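Long-range contacts in HIAXHD3 (Humicola insolens, PDB 3ZXK), which is an exo-acting family 43 alpha-L-arabinofuranosidase that removes side chains, probably from xylan, and whose active site has been engineered for added endo-xylanase activity: residues 23-28 with 88-93; 187-192 with 207-212; 407-412 with 425-430. All blocks are in the same frame, centred on the assembly; numbering follows the deposited sequence.

Interactions 1 and 2 lie in the catalytic five-bladed beta-propeller, and interaction 3 in the concanavalin A-like C-terminal domain. No two share an element. Interaction 1 joins strands of two different blades through side chains, apolar inside and polar, with waters, at its outer end. Interaction 2 works within one blade: it is partly buried, mixes a backbone bridge with charged groups, and reaches the bound sugar. Interaction 3 is the most buried of the three and joins two strands of one hairpin, mainly through backbone bonds and small or apolar side chains. The centres of interactions 1 and 2 are 28 Å apart, and interactions 1 and 3 lie on opposite sides of the chain's centre.

Interaction 1 (23-28 with 88-93); sequences FRVGSV and LRYRRS
Phe23 pushes its ring against three successive residues of strand 88-91. Its CE1 meets Leu88 CG at 3.8 Å, and on the other side of the ring CE2 meets Tyr90 CB at 3.9 Å. Between them Arg89 CA sits over one ring face, 4.2 Å from the centroid, in a CH-pi contact. The ring reaches this place because CG lies between the backbone N and the carbonyl carbon (chi1 60°). Leu88 O, 3.3 Å from Phe23 CE1, is buried here without a hydrogen-bond partner. With an alanine at Phe23, a gap between the strands is likely to open, leaving Leu88 and Tyr90 without their apolar cover. Val25 extends the packed region. Its CG2 comes within 3.7 Å of Tyr90 CD2, and the two side chains cross at about a right angle. The Tyr90 hydroxyl points on to Asp95.

The outer end is polar and wetter. Arg92 bends back at chi2, and its NH2 gives a 3.0 Å hydrogen bond to Arg24 O, on a lone pair in the carbonyl plane. Arg92 NH1 binds Tyr90 O at 3.1 Å. One water bridges Arg92 NH1 to Arg24 O, and a second links NH2 to Gly26 N in the type II' turn from Val25 to Val28. Arg24 braces the turn with NH1 on Gly26 O and forms a salt bridge with Asp254. The two strands run nearly parallel, 23° apart, yet share no backbone bond. Each is the first strand of its four-stranded sheet, and such side-chain packing between neighbouring blades is characteristic of the five-bladed beta-propeller of family 43.

Interaction 2 (187-192 with 207-212); sequences QGQTVE and VTRPAD. With XYP (beta-D-xylopyranose), chain C; AHR (alpha-L-arabinofuranose), chain B.
Thr208 N gives Glu192 O a hydrogen bond of 2.8 Å. Glu192 N returns one to Thr208 O at 2.9 Å, which makes an antiparallel hydrogen-bonded pair. Thr208 O also receives a CA-H contact from Val191 CA at 3.2 Å.

Glu192 and Thr208 send their side chains the same way, side by side. Glu192 is extended beyond CG (chi2 172°), and the chain runs out straight past the Pro210 ring to the sugar. Its OE2 is 3.6 Å from Pro210 CG and accepts a 2.9 Å hydrogen bond from O3 of the xylopyranose. OE1 is held by Tyr142 and Asn160, so both oxygens are bonded and the carboxylate is fixed in its rotation. Ala211, after a cis peptide bond, turns its CB to the arabinofuranose. Glu192, Pro210 and Ala211 belong to the glycan pocket.

On the other flank a salt bridge within 207-212 steadies Arg209, which reaches Gln189 by a weak bond. Arg209 bends at chi3, and its NE pairs with Asp212 OD1 at 3.0 Å, on the syn side of the carboxylate. Asp212 also pairs with Arg236. The weak bond runs from Arg209 NH1 to Gln189 OE1 at 3.4 Å, with amide and guanidinium planes 56° apart; the stronger partner of that oxygen is Tyr215. Thr190 O is buried without a hydrogen-bond partner, and Arg209 CA points a C-H at it from 3.6 Å.

The bridge opens the pairing of strand 192-199 with strand 202-209 in the fourth blade. Strand 213-219 flanks the latter, and Val191 and Val207 both rest on Ile163 of strand 163-168 in the preceding blade.

Interaction 3 (407-412 with 425-430); sequences AAYIGV and DDLRLN
Strands 407-412 and 425-429 run antiparallel but splayed, with axes 134° apart and 5.3 Å at their closest. Ala407 and Leu427 form a hydrogen-bonded pair. Ala407 N gives Leu427 O a bond of 2.8 Å. The return bond, from Leu427 N to Ala407 O, is weak at 3.4 Å. A water donates to Ala407 O at 2.7 Å and also to Leu427 O, beside the weak bond. The next backbone link joins Tyr409 to Val424, so Asp425 and Asp426 together face Ala408. This is a beta bulge, and Asp426 has a positive phi of 58°.

The hairpin belongs to one of the two sheets of the concanavalin A-like beta-sandwich. Ala408 packs on Phe496 and Asp425 on Pro494, both from the facing sheet. Ala408 CB and Asp425 CB stand 4.2 Å apart, and the Asp425 carboxylate leads away to Arg441 on strand 436-448.

On the other face Leu427 is central. Its CB lies 4.0 Å from Ala407 CB, while its CD1 touches Tyr409 CD2 at 3.6 Å, and the Tyr409 side chain stands across the Leu427 branch. A chi1 of 69° swings the Tyr409 ring back to Leu427. Its hydroxyl bonds Trp413, and its ring meets Phe513 of the same sheet. Asp426 of the bulge pairs with Arg428: OD1 and NE form a 2.9 Å salt bridge, on the syn side but tilted well out of the carboxylate plane.

Interaction 1 (23-28 with 88-93)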
loop_
_atom_site.group_PDB
_atom_site.type_symbol
_atom_site.label_atom_id
_atom_site.label_comp_id
_atom_site.label_asym_id
_atom_site.label_seq_id
_atom_site.Cartn_x
_atom_site.Cartn_y
_atom_site.Cartn_z
ATOM N N PHE A 23 -2.755 13.928 -7.105
ATOM C CA PHE A 23 -3.437 15.025 -7.796
ATOM C C PHE A 23 -4.126 15.903 -6.779
ATOM O O PHE A 23 -4.220 15.528 -5.618
ATOM C CB PHE A 23 -4.417 14.514 -8.879
ATOM C CG PHE A 23 -5.512 13.625 -8.348
ATOM C CD1 PHE A 23 -5.339 12.255 -8.228
ATOM C CD2 PHE A 23 -6.718 14.169 -7.938
ATOM C CE1 PHE A 23 -6.342 11.441 -7.706
ATOM C CE2 PHE A 23 -7.738 13.358 -7.441
ATOM C CZ PHE A 23 -7.564 11.991 -7.344
ATOM N N ARG A 24 -4.570 17.070 -7.219
ATOM C CA ARG A 24 -5.218 18.014 -6.319
ATOM C C ARG A 24 -6.633 18.272 -6.772
ATOM O O ARG A 24 -6.891 18.406 -7.980
ATOM C CB ARG A 24 -4.453 19.342 -6.317
ATOM C CG ARG A 24 -5.053 20.372 -5.392
ATOM C CD ARG A 24 -4.186 21.614 -5.271
ATOM N NE ARG A 24 -3.997 22.309 -6.542
ATOM C CZ ARG A 24 -4.829 23.222 -7.038
ATOM N NH1 ARG A 24 -5.943 23.560 -6.383
ATOM N NH2 ARG A 24 -4.555 23.807 -8.191
ATOM N N VAL A 25 -7.555 18.323 -5.812
ATOM C CA VAL A 25 -8.898 18.886 -6.051
ATOM C C VAL A 25 -9.081 20.013 -5.068
ATOM O O VAL A 25 -9.177 19.771 -3.859
ATOM C CB VAL A 25 -10.011 17.839 -5.838
ATOM C CG1 VAL A 25 -11.363 18.439 -6.239
ATOM C CG2 VAL A 25 -9.714 16.569 -6.633
ATOM N N GLY A 26 -9.110 21.246 -5.557
ATOM C CA GLY A 26 -9.275 22.384 -4.651
ATOM C C GLY A 26 -8.168 22.443 -3.615
ATOM O O GLY A 26 -6.998 22.567 -3.983
ATOM N N SER A 27 -8.547 22.403 -2.331
ATOM C CA SER A 27 -7.611 22.457 -1.212
ATOM C C SER A 27 -7.027 21.098 -0.783
ATOM O O SER A 27 -6.204 21.022 0.128
ATOM C CB SER A 27 -8.305 23.130 -0.019
ATOM O OG SER A 27 -8.675 24.434 -0.391
ATOM N N VAL A 28 -7.426 20.025 -1.458
ATOM C CA VAL A 28 -7.091 18.684 -0.999
ATOM C C VAL A 28 -6.235 17.936 -2.012
ATOM O O VAL A 28 -6.528 17.946 -3.216
ATOM C CB VAL A 28 -8.366 17.835 -0.708
ATOM C CG1 VAL A 28 -7.942 16.469 -0.183
ATOM C CG2 VAL A 28 -9.277 18.552 0.280
ATOM N N LEU A 88 -5.575 6.974 -10.853
ATOM C CA LEU A 88 -6.793 7.556 -10.282
ATOM C C LEU A 88 -6.840 9.030 -10.634
ATOM O O LEU A 88 -5.819 9.721 -10.527
ATOM C CB LEU A 88 -6.765 7.472 -8.763
ATOM C CG LEU A 88 -7.949 8.053 -7.987
ATOM C CD1 LEU A 88 -9.152 7.149 -8.219
ATOM C CD2 LEU A 88 -7.655 8.091 -6.495
ATOM N N ARG A 89 -8.020 9.518 -11.022
ATOM C CA ARG A 89 -8.254 10.970 -11.204
ATOM C C ARG A 89 -9.682 11.300 -10.842
ATOM O O ARG A 89 -10.545 10.439 -10.852
ATOM C CB ARG A 89 -7.966 11.475 -12.641
ATOM C CG ARG A 89 -6.508 11.365 -13.123
ATOM C CD ARG A 89 -5.618 12.430 -12.483
ATOM N NE ARG A 89 -4.189 12.192 -12.660
ATOM C CZ ARG A 89 -3.418 12.736 -13.611
ATOM N NH1 ARG A 89 -3.900 13.579 -14.543
ATOM N NH2 ARG A 89 -2.135 12.421 -13.639
ATOM N N TYR A 90 -9.925 12.562 -10.519
ATOM C CA TYR A 90 -11.277 13.022 -10.234
ATOM C C TYR A 90 -11.836 13.796 -11.437
ATOM O O TYR A 90 -11.198 14.740 -11.935
ATOM C CB TYR A 90 -11.222 13.957 -9.037
ATOM C CG TYR A 90 -12.528 14.616 -8.707
ATOM C CD1 TYR A 90 -13.620 13.875 -8.228
ATOM C CD2 TYR A 90 -12.665 15.991 -8.841
ATOM C CE1 TYR A 90 -14.825 14.502 -7.901
ATOM C CE2 TYR A 90 -13.852 16.627 -8.547
ATOM C CZ TYR A 90 -14.928 15.885 -8.061
ATOM O OH TYR A 90 -16.105 16.554 -7.749
ATOM N N ARG A 91 -13.018 13.390 -11.884
ATOM C CA ARG A 91 -13.654 14.009 -13.038
ATOM C C ARG A 91 -14.644 15.029 -12.525
ATOM O O ARG A 91 -15.658 14.670 -11.929
ATOM C CB ARG A 91 -14.365 12.950 -13.873
ATOM C CG ARG A 91 -14.640 13.408 -15.293
ATOM C CD ARG A 91 -15.289 12.306 -16.099
ATOM N NE ARG A 91 -15.241 12.647 -17.527
ATOM C CZ ARG A 91 -15.686 11.856 -18.498
ATOM N NH1 ARG A 91 -16.264 10.677 -18.211
ATOM N NH2 ARG A 91 -15.570 12.233 -19.762
ATOM N N ARG A 92 -14.355 16.310 -12.773
ATOM C CA ARG A 92 -15.244 17.387 -12.312
ATOM C C ARG A 92 -16.630 17.349 -12.951
ATOM O O ARG A 92 -17.633 17.604 -12.272
ATOM C CB ARG A 92 -14.607 18.758 -12.550
ATOM C CG ARG A 92 -13.613 19.150 -11.470
ATOM C CD ARG A 92 -12.380 18.281 -11.436
ATOM N NE ARG A 92 -11.363 18.940 -10.609
ATOM C CZ ARG A 92 -10.156 18.448 -10.386
ATOM N NH1 ARG A 92 -9.822 17.261 -10.890
ATOM N NH2 ARG A 92 -9.299 19.136 -9.645
ATOM N N SER A 93 -16.697 17.012 -14.235
ATOM C CA SER A 93 -17.973 17.150 -14.966
ATOM C C SER A 93 -19.098 16.278 -14.407
ATOM O O SER A 93 -20.264 16.677 -14.452
ATOM C CB SER A 93 -17.786 16.889 -16.451
ATOM O OG SER A 93 -17.386 15.553 -16.653
HETATM O O HOH W 1 -7.005 16.982 -10.283
HETATM O O HOH W 2 -8.805 21.741 -8.371
#

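Interaction 2 (187-192 with 207-212)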
loop_
_atom_site.group_PDB
_atom_site.type_symbol
_atom_site.label_atom_id
_atom_site.label_comp_id
_atom_site.label_asym_id
_atom_site.label_seq_id
_atom_site.Cartn_x
_atom_site.Cartn_y
_atom_site.Cartn_z
ATOM N N GLN A 187 18.169 4.758 -26.745
ATOM C CA GLN A 187 19.269 3.821 -26.497
ATOM C C GLN A 187 18.709 2.468 -26.049
ATOM O O GLN A 187 19.428 1.605 -25.551
ATOM C CB GLN A 187 20.266 4.386 -25.472
ATOM C CG GLN A 187 21.271 5.361 -26.062
ATOM C CD GLN A 187 20.727 6.767 -26.257
ATOM O OE1 GLN A 187 20.253 7.402 -25.316
ATOM N NE2 GLN A 187 20.846 7.282 -27.486
ATOM N N GLY A 188 17.408 2.286 -26.238
ATOM C CA GLY A 188 16.763 1.007 -25.938
ATOM C C GLY A 188 16.548 0.706 -24.466
ATOM O O GLY A 188 16.208 -0.423 -24.120
ATOM N N GLN A 189 16.724 1.711 -23.603
ATOM C CA GLN A 189 16.457 1.571 -22.169
ATOM C C GLN A 189 14.965 1.362 -21.956
ATOM O O GLN A 189 14.132 1.977 -22.632
ATOM C CB GLN A 189 16.878 2.829 -21.402
ATOM C CG GLN A 189 18.373 3.106 -21.320
ATOM C CD GLN A 189 18.685 4.460 -20.680
ATOM O OE1 GLN A 189 17.784 5.189 -20.225
ATOM N NE2 GLN A 189 19.960 4.816 -20.668
ATOM N N THR A 190 14.632 0.530 -20.984
ATOM C CA THR A 190 13.246 0.306 -20.586
ATOM C C THR A 190 12.676 1.493 -19.815
ATOM O O THR A 190 13.280 1.957 -18.855
ATOM C CB THR A 190 13.170 -0.938 -19.701
ATOM O OG1 THR A 190 13.599 -2.068 -20.466
ATOM C CG2 THR A 190 11.743 -1.168 -19.167
ATOM N N VAL A 191 11.527 1.998 -20.253
ATOM C CA VAL A 191 10.751 2.874 -19.392
ATOM C C VAL A 191 9.373 2.285 -19.061
ATOM O O VAL A 191 8.882 1.392 -19.757
ATOM C CB VAL A 191 10.643 4.310 -19.955
ATOM C CG1 VAL A 191 12.044 4.902 -20.182
ATOM C CG2 VAL A 191 9.833 4.357 -21.253
ATOM N N GLU A 192 8.796 2.744 -17.954
ATOM C CA GLU A 192 7.467 2.297 -17.487
ATOM C C GLU A 192 6.940 3.352 -16.497
ATOM O O GLU A 192 7.440 4.465 -16.426
ATOM C CB GLU A 192 7.519 0.881 -16.847
ATOM C CG GLU A 192 8.301 0.751 -15.537
ATOM C CD GLU A 192 8.158 -0.620 -14.858
ATOM O OE1 GLU A 192 7.591 -1.576 -15.444
ATOM O OE2 GLU A 192 8.631 -0.774 -13.713
ATOM N N VAL A 207 7.774 9.179 -16.878
ATOM C CA VAL A 207 8.107 7.748 -16.893
ATOM C C VAL A 207 9.345 7.484 -16.053
ATOM O O VAL A 207 10.153 8.390 -15.848
ATOM C CB VAL A 207 8.319 7.193 -18.341
ATOM C CG1 VAL A 207 7.080 7.380 -19.207
ATOM C CG2 VAL A 207 9.510 7.880 -19.041
ATOM N N THR A 208 9.474 6.254 -15.572
ATOM C CA THR A 208 10.657 5.825 -14.843
ATOM C C THR A 208 11.488 4.875 -15.676
ATOM O O THR A 208 10.938 4.050 -16.427
ATOM C CB THR A 208 10.308 5.169 -13.474
ATOM O OG1 THR A 208 11.505 4.879 -12.725
ATOM C CG2 THR A 208 9.538 3.864 -13.637
ATOM N N ARG A 209 12.810 4.977 -15.506
ATOM C CA ARG A 209 13.720 3.918 -15.912
ATOM C C ARG A 209 14.015 3.084 -14.645
ATOM O O ARG A 209 14.699 3.561 -13.725
ATOM C CB ARG A 209 15.003 4.496 -16.500
ATOM C CG ARG A 209 15.949 3.379 -16.926
ATOM C CD ARG A 209 17.317 3.892 -17.319
ATOM N NE ARG A 209 18.059 4.448 -16.182
ATOM C CZ ARG A 209 19.241 5.040 -16.299
ATOM N NH1 ARG A 209 19.807 5.136 -17.495
ATOM N NH2 ARG A 209 19.858 5.523 -15.230
ATOM N N PRO A 210 13.448 1.871 -14.557
ATOM C CA PRO A 210 13.605 1.136 -13.306
ATOM C C PRO A 210 15.076 0.855 -13.002
ATOM O O PRO A 210 15.784 0.426 -13.905
ATOM C CB PRO A 210 12.913 -0.205 -13.586
ATOM C CG PRO A 210 11.988 0.054 -14.698
ATOM C CD PRO A 210 12.558 1.182 -15.508
ATOM N N ALA A 211 15.542 1.107 -11.778
ATOM C CA ALA A 211 14.778 1.715 -10.674
ATOM C C ALA A 211 15.458 2.987 -10.210
ATOM O O ALA A 211 15.458 3.294 -9.015
ATOM C CB ALA A 211 14.668 0.759 -9.500
ATOM N N ASP A 212 16.072 3.725 -11.124
ATOM C CA ASP A 212 16.979 4.778 -10.684
ATOM C C ASP A 212 16.787 6.138 -11.341
ATOM O O ASP A 212 17.514 7.066 -10.999
ATOM C CB ASP A 212 18.442 4.313 -10.843
ATOM C CG ASP A 212 18.839 4.061 -12.292
ATOM O OD1 ASP A 212 17.972 4.040 -13.198
ATOM O OD2 ASP A 212 20.057 3.896 -12.530
HETATM C C1 XYP C . 12.002 -4.147 -11.503
HETATM C C2 XYP C . 10.753 -3.273 -11.664
HETATM C C3 XYP C . 9.514 -4.107 -11.970
HETATM C C4 XYP C . 9.738 -4.916 -13.245
HETATM C C5 XYP C . 11.225 -5.125 -13.533
HETATM O O2 XYP C . 10.488 -2.537 -10.467
HETATM O O3 XYP C . 8.380 -3.243 -12.128
HETATM O O4 XYP C . 8.692 -5.890 -13.272
HETATM O O5 XYP C . 11.923 -5.332 -12.307
HETATM O O5 AHR B . 14.250 -1.608 -6.934
HETATM C C5 AHR B . 13.033 -2.304 -6.599
HETATM C C4 AHR B . 11.907 -2.018 -7.599
HETATM O O4 AHR B . 12.291 -2.411 -8.914
HETATM C C3 AHR B . 11.511 -0.559 -7.800
HETATM O O3 AHR B . 10.628 -0.077 -6.798
HETATM C C2 AHR B . 10.816 -0.541 -9.135
HETATM O O2 AHR B . 11.058 0.686 -9.850
HETATM C C1 AHR B . 11.475 -1.697 -9.860
#

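Interaction 3 (407-412 with 425-430)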
loop_
_atom_site.group_PDB
_atom_site.type_symbol
_atom_site.label_atom_id
_atom_site.label_comp_id
_atom_site.label_asym_id
_atom_site.label_seq_id
_atom_site.Cartn_x
_atom_site.Cartn_y
_atom_site.Cartn_z
ATOM N N ALA A 407 8.785 -14.920 6.926
ATOM C CA ALA A 407 7.915 -14.492 8.025
ATOM C C ALA A 407 8.211 -15.196 9.358
ATOM O O ALA A 407 8.847 -16.230 9.406
ATOM C CB ALA A 407 6.467 -14.710 7.616
ATOM N N ALA A 408 7.676 -14.655 10.449
ATOM C CA ALA A 408 7.784 -15.261 11.777
ATOM C C ALA A 408 6.600 -14.757 12.549
ATOM O O ALA A 408 6.032 -13.698 12.213
ATOM C CB ALA A 408 9.082 -14.845 12.490
ATOM N N TYR A 409 6.239 -15.477 13.605
ATOM C CA TYR A 409 5.126 -15.075 14.436
ATOM C C TYR A 409 5.271 -15.504 15.885
ATOM O O TYR A 409 6.073 -16.393 16.190
ATOM C CB TYR A 409 3.799 -15.560 13.872
ATOM C CG TYR A 409 3.464 -17.046 13.880
ATOM C CD1 TYR A 409 3.134 -17.721 15.084
ATOM C CD2 TYR A 409 3.366 -17.763 12.686
ATOM C CE1 TYR A 409 2.742 -19.057 15.082
ATOM C CE2 TYR A 409 2.970 -19.095 12.664
ATOM C CZ TYR A 409 2.681 -19.740 13.877
ATOM O OH TYR A 409 2.240 -21.029 13.902
ATOM N N ILE A 410 4.522 -14.829 16.763
ATOM C CA ILE A 410 4.334 -15.295 18.125
ATOM C C ILE A 410 2.826 -15.546 18.245
ATOM O O ILE A 410 2.000 -14.755 17.742
ATOM C CB ILE A 410 4.842 -14.291 19.184
ATOM C CG1 ILE A 410 4.773 -14.934 20.578
ATOM C CG2 ILE A 410 4.093 -12.960 19.093
ATOM C CD1 ILE A 410 5.512 -14.153 21.643
ATOM N N GLY A 411 2.443 -16.660 18.847
ATOM C CA GLY A 411 1.028 -16.990 18.868
ATOM C C GLY A 411 0.705 -18.089 19.825
ATOM O O GLY A 411 1.510 -18.438 20.705
ATOM N N VAL A 412 -0.505 -18.608 19.667
ATOM C CA VAL A 412 -1.019 -19.652 20.539
ATOM C C VAL A 412 -1.361 -20.857 19.682
ATOM O O VAL A 412 -1.982 -20.722 18.616
ATOM C CB VAL A 412 -2.282 -19.200 21.307
ATOM C CG1 VAL A 412 -2.845 -20.320 22.209
ATOM C CG2 VAL A 412 -1.990 -17.957 22.141
ATOM N N ASP A 425 9.402 -19.511 13.384
ATOM C CA ASP A 425 10.142 -18.813 12.353
ATOM C C ASP A 425 10.333 -19.718 11.139
ATOM O O ASP A 425 9.711 -20.770 11.054
ATOM C CB ASP A 425 11.461 -18.228 12.913
ATOM C CG ASP A 425 12.457 -19.293 13.366
ATOM O OD1 ASP A 425 12.231 -20.514 13.222
ATOM O OD2 ASP A 425 13.540 -18.879 13.856
ATOM N N ASP A 426 11.151 -19.287 10.182
ATOM C CA ASP A 426 11.394 -20.056 8.949
ATOM C C ASP A 426 10.122 -20.361 8.146
ATOM O O ASP A 426 9.990 -21.428 7.548
ATOM C CB ASP A 426 12.168 -21.344 9.232
ATOM C CG ASP A 426 12.738 -21.964 7.969
ATOM O OD1 ASP A 426 13.268 -21.207 7.109
ATOM O OD2 ASP A 426 12.658 -23.211 7.826
ATOM N N LEU A 427 9.207 -19.394 8.121
ATOM C CA LEU A 427 8.062 -19.438 7.208
ATOM C C LEU A 427 8.495 -18.744 5.932
ATOM O O LEU A 427 8.805 -17.559 5.951
ATOM C CB LEU A 427 6.871 -18.698 7.814
ATOM C CG LEU A 427 6.241 -19.207 9.117
ATOM C CD1 LEU A 427 5.505 -18.099 9.854
ATOM C CD2 LEU A 427 5.326 -20.384 8.802
ATOM N N ARG A 428 8.543 -19.469 4.824
ATOM C CA ARG A 428 9.140 -18.909 3.603
ATOM C C ARG A 428 8.360 -19.291 2.357
ATOM O O ARG A 428 7.983 -20.461 2.192
ATOM C CB ARG A 428 10.580 -19.416 3.405
ATOM C CG ARG A 428 11.570 -18.981 4.471
ATOM C CD ARG A 428 12.976 -19.460 4.170
ATOM N NE ARG A 428 13.145 -20.908 4.225
ATOM C CZ ARG A 428 13.356 -21.691 3.167
ATOM N NH1 ARG A 428 13.415 -21.173 1.947
ATOM N NH2 ARG A 428 13.495 -23.001 3.323
ATOM N N LEU A 429 8.178 -18.313 1.470
ATOM C CA LEU A 429 7.760 -18.551 0.084
ATOM C C LEU A 429 8.995 -18.574 -0.785
ATOM O O LEU A 429 9.941 -17.837 -0.523
ATOM C CB LEU A 429 6.880 -17.410 -0.419
ATOM C CG LEU A 429 5.510 -17.244 0.208
ATOM C CD1 LEU A 429 4.790 -16.012 -0.333
ATOM C CD2 LEU A 429 4.682 -18.521 0.006
ATOM N N ASN A 430 8.953 -19.364 -1.854
ATOM C CA ASN A 430 10.001 -19.372 -2.865
ATOM C C ASN A 430 9.762 -18.193 -3.812
ATOM O O ASN A 430 8.685 -18.090 -4.383
ATOM C CB ASN A 430 9.889 -20.686 -3.628
ATOM C CG ASN A 430 11.009 -20.912 -4.632
ATOM O OD1 ASN A 430 11.773 -20.020 -4.995
ATOM N ND2 ASN A 430 11.091 -22.143 -5.102
HETATM O O HOH W 3 11.046 -17.106 8.076
#